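PDB 4KH3: antigen 43 from Escherichia coli, which mediates self-association of bacterial cells as an autotransporter adhesin, clumping them through a Velcro-like mechanism and probably promoting biofilm formation. Local coordinates for residues T167-G172 with L186-G191. Residues are numbered along the deposited sequence; the frame is centred on the assembly and turned at random.
Sequences TINKNG and LIYAGG
The ring of Tyr188 and the amide of Asn169 run side by side in the same direction, their planes only 14° apart. Asn169 OD1 comes obliquely to the ring, 3.2 Å from Tyr188 CD2, while its ND2 is hydrogen-bonded to Asn141 OD1 on the preceding rung. At the ring edge, near its plane, sits the methyl of Thr167, with CG2 3.9 Å from Tyr188 CE2; chi1 of -67° sets OG1 beside the backbone N, which leaves CG2 anti to N and directed at the ring. The Tyr188 side chain also touches Glu205 on the following rung. Leu186 stands alongside Thr167 on one side of the paired strands. On the other, Ile168 and Ile187 point the same way into the interior, their CD1 atoms 3.8 Å apart, with Gln193 touching both. Two nearly straight backbone bonds fix the parallel register: Ile168 N to Leu186 O at 2.7 Å, and Tyr188 N to Ile168 O at 3.0 Å. Past the strands, two type II turns, Asn169 to Gly172 and Tyr188 to Gly191, follow in step. They are joined by a more bent bond from Asn171 N to Gly190 O, 2.7 Å long, with the donor well above the carbonyl plane. Parallel strands in register, stacked inner isoleucines and turns repeated at one corner mark successive rungs of a right-handed parallel beta-helix, the fold of many autotransporter passenger domains.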
ATOM      1  N   THR A 167     -15.480   9.684 -12.153  1.00 12.06           N
ATOM      2  CA  THR A 167     -14.145  10.163 -11.819  1.00 10.51           C
ATOM      3  C   THR A 167     -14.056  10.419 -10.323  1.00 13.55           C
ATOM      4  O   THR A 167     -14.877  11.156  -9.756  1.00 11.85           O
ATOM      5  CB  THR A 167     -13.809  11.496 -12.508  1.00 13.40           C
ATOM      6  OG1 THR A 167     -13.719  11.314 -13.923  1.00 11.70           O
ATOM      7  CG2 THR A 167     -12.473  12.030 -11.994  1.00 10.17           C
ATOM      8  N   ILE A 168     -13.057   9.824  -9.682  1.00 12.41           N
ATOM      9  CA  ILE A 168     -12.804  10.085  -8.278  1.00  8.86           C
ATOM     10  C   ILE A 168     -11.530  10.916  -8.144  1.00 13.20           C
ATOM     11  O   ILE A 168     -10.422  10.434  -8.384  1.00 13.93           O
ATOM     12  CB  ILE A 168     -12.701   8.777  -7.462  1.00 16.01           C
ATOM     13  CG1 ILE A 168     -13.880   7.845  -7.773  1.00 12.27           C
ATOM     14  CG2 ILE A 168     -12.688   9.066  -5.959  1.00  9.74           C
ATOM     15  CD1 ILE A 168     -13.717   6.445  -7.163  1.00 11.49           C
ATOM     16  N   ASN A 169     -11.689  12.182  -7.781  1.00 13.83           N
ATOM     17  CA  ASN A 169     -10.534  13.056  -7.610  1.00 18.30           C
ATOM     18  C   ASN A 169      -9.905  12.961  -6.221  1.00 17.45           C
ATOM     19  O   ASN A 169     -10.332  12.147  -5.402  1.00 18.10           O
ATOM     20  CB  ASN A 169     -10.919  14.484  -7.944  1.00 10.99           C
ATOM     21  CG  ASN A 169     -11.148  14.672  -9.426  1.00 21.91           C
ATOM     22  OD1 ASN A 169     -10.293  14.311 -10.235  1.00 16.75           O
ATOM     23  ND2 ASN A 169     -12.313  15.220  -9.796  1.00 16.26           N
ATOM     24  N   LYS A 170      -8.891  13.781  -5.968  1.00 16.18           N
ATOM     25  CA  LYS A 170      -8.278  13.847  -4.645  1.00 19.95           C
ATOM     26  C   LYS A 170      -9.363  14.077  -3.593  1.00 20.32           C
ATOM     27  O   LYS A 170     -10.276  14.890  -3.798  1.00 21.87           O
ATOM     28  CB  LYS A 170      -7.250  14.976  -4.615  1.00 23.10           C
ATOM     29  CG  LYS A 170      -6.506  15.135  -3.299  1.00 28.92           C
ATOM     30  CD  LYS A 170      -5.423  16.211  -3.442  1.00 27.58           C
ATOM     31  CE  LYS A 170      -4.783  16.584  -2.107  1.00 38.33           C
ATOM     32  NZ  LYS A 170      -4.119  15.423  -1.443  1.00 66.42           N
ATOM     33  N   ASN A 171      -9.279  13.326  -2.498  1.00 17.32           N
ATOM     34  CA  ASN A 171     -10.260  13.377  -1.409  1.00 19.23           C
ATOM     35  C   ASN A 171     -11.588  12.696  -1.687  1.00 20.02           C
ATOM     36  O   ASN A 171     -12.449  12.654  -0.811  1.00 19.84           O
ATOM     37  CB  ASN A 171     -10.513  14.814  -0.939  1.00 20.79           C
ATOM     38  CG  ASN A 171      -9.245  15.496  -0.471  1.00 31.29           C
ATOM     39  OD1 ASN A 171      -8.442  14.910   0.265  1.00 33.29           O
ATOM     40  ND2 ASN A 171      -9.043  16.730  -0.918  1.00 28.87           N
ATOM     41  N   GLY A 172     -11.761  12.171  -2.896  1.00 16.47           N
ATOM     42  CA  GLY A 172     -13.010  11.513  -3.243  1.00 14.65           C
ATOM     43  C   GLY A 172     -13.050  10.072  -2.771  1.00 16.04           C
ATOM     44  O   GLY A 172     -12.036   9.378  -2.771  1.00 15.46           O
ATOM     45  N   LEU A 186     -12.422   6.185 -12.991  1.00 15.16           N
ATOM     46  CA  LEU A 186     -11.096   6.795 -13.044  1.00 13.84           C
ATOM     47  C   LEU A 186     -10.722   7.341 -11.675  1.00 13.17           C
ATOM     48  O   LEU A 186     -11.434   8.164 -11.114  1.00 13.33           O
ATOM     49  CB  LEU A 186     -11.077   7.914 -14.087  1.00 13.06           C
ATOM     50  CG  LEU A 186      -9.844   8.810 -14.136  1.00 16.81           C
ATOM     51  CD1 LEU A 186      -8.581   7.996 -14.415  1.00 14.58           C
ATOM     52  CD2 LEU A 186     -10.030   9.902 -15.195  1.00 17.04           C
ATOM     53  N   ILE A 187      -9.607   6.884 -11.121  1.00 14.04           N
ATOM     54  CA  ILE A 187      -9.245   7.292  -9.766  1.00 11.30           C
ATOM     55  C   ILE A 187      -7.870   7.956  -9.696  1.00 13.74           C
ATOM     56  O   ILE A 187      -6.846   7.320  -9.957  1.00 14.65           O
ATOM     57  CB  ILE A 187      -9.299   6.088  -8.790  1.00 16.83           C
ATOM     58  CG1 ILE A 187     -10.558   5.252  -9.041  1.00 13.14           C
ATOM     59  CG2 ILE A 187      -9.246   6.550  -7.345  1.00 10.09           C
ATOM     60  CD1 ILE A 187     -10.765   4.179  -8.022  1.00 17.44           C
ATOM     61  N   TYR A 188      -7.849   9.241  -9.346  1.00 15.51           N
ATOM     62  CA  TYR A 188      -6.588   9.980  -9.257  1.00 14.76           C
ATOM     63  C   TYR A 188      -5.940   9.845  -7.885  1.00 16.09           C
ATOM     64  O   TYR A 188      -6.537   9.306  -6.942  1.00 16.97           O
ATOM     65  CB  TYR A 188      -6.791  11.468  -9.586  1.00 14.60           C
ATOM     66  CG  TYR A 188      -7.101  11.753 -11.046  1.00 13.55           C
ATOM     67  CD1 TYR A 188      -6.103  11.703 -12.009  1.00 13.09           C
ATOM     68  CD2 TYR A 188      -8.392  12.091 -11.451  1.00  9.82           C
ATOM     69  CE1 TYR A 188      -6.374  11.970 -13.348  1.00 12.20           C
ATOM     70  CE2 TYR A 188      -8.676  12.364 -12.776  1.00 12.73           C
ATOM     71  CZ  TYR A 188      -7.659  12.292 -13.724  1.00 17.70           C
ATOM     72  OH  TYR A 188      -7.923  12.554 -15.044  1.00 15.35           O
ATOM     73  N   ALA A 189      -4.709  10.332  -7.792  1.00 13.24           N
ATOM     74  CA  ALA A 189      -3.975  10.380  -6.540  1.00 16.09           C
ATOM     75  C   ALA A 189      -4.854  10.990  -5.461  1.00 17.81           C
ATOM     76  O   ALA A 189      -5.451  12.053  -5.678  1.00 19.03           O
ATOM     77  CB  ALA A 189      -2.710  11.210  -6.715  1.00 10.55           C
ATOM     78  N   GLY A 190      -4.948  10.311  -4.316  1.00 13.95           N
ATOM     79  CA  GLY A 190      -5.742  10.791  -3.189  1.00 11.06           C
ATOM     80  C   GLY A 190      -7.232  10.458  -3.247  1.00 25.93           C
ATOM     81  O   GLY A 190      -8.013  10.907  -2.392  1.00 21.54           O
ATOM     82  N   GLY A 191      -7.635   9.677  -4.251  1.00 15.96           N
ATOM     83  CA  GLY A 191      -8.978   9.129  -4.294  1.00 15.80           C
ATOM     84  C   GLY A 191      -8.995   7.628  -4.034  1.00 19.68           C
ATOM     85  O   GLY A 191      -8.016   6.925  -4.315  1.00 18.20           O
TER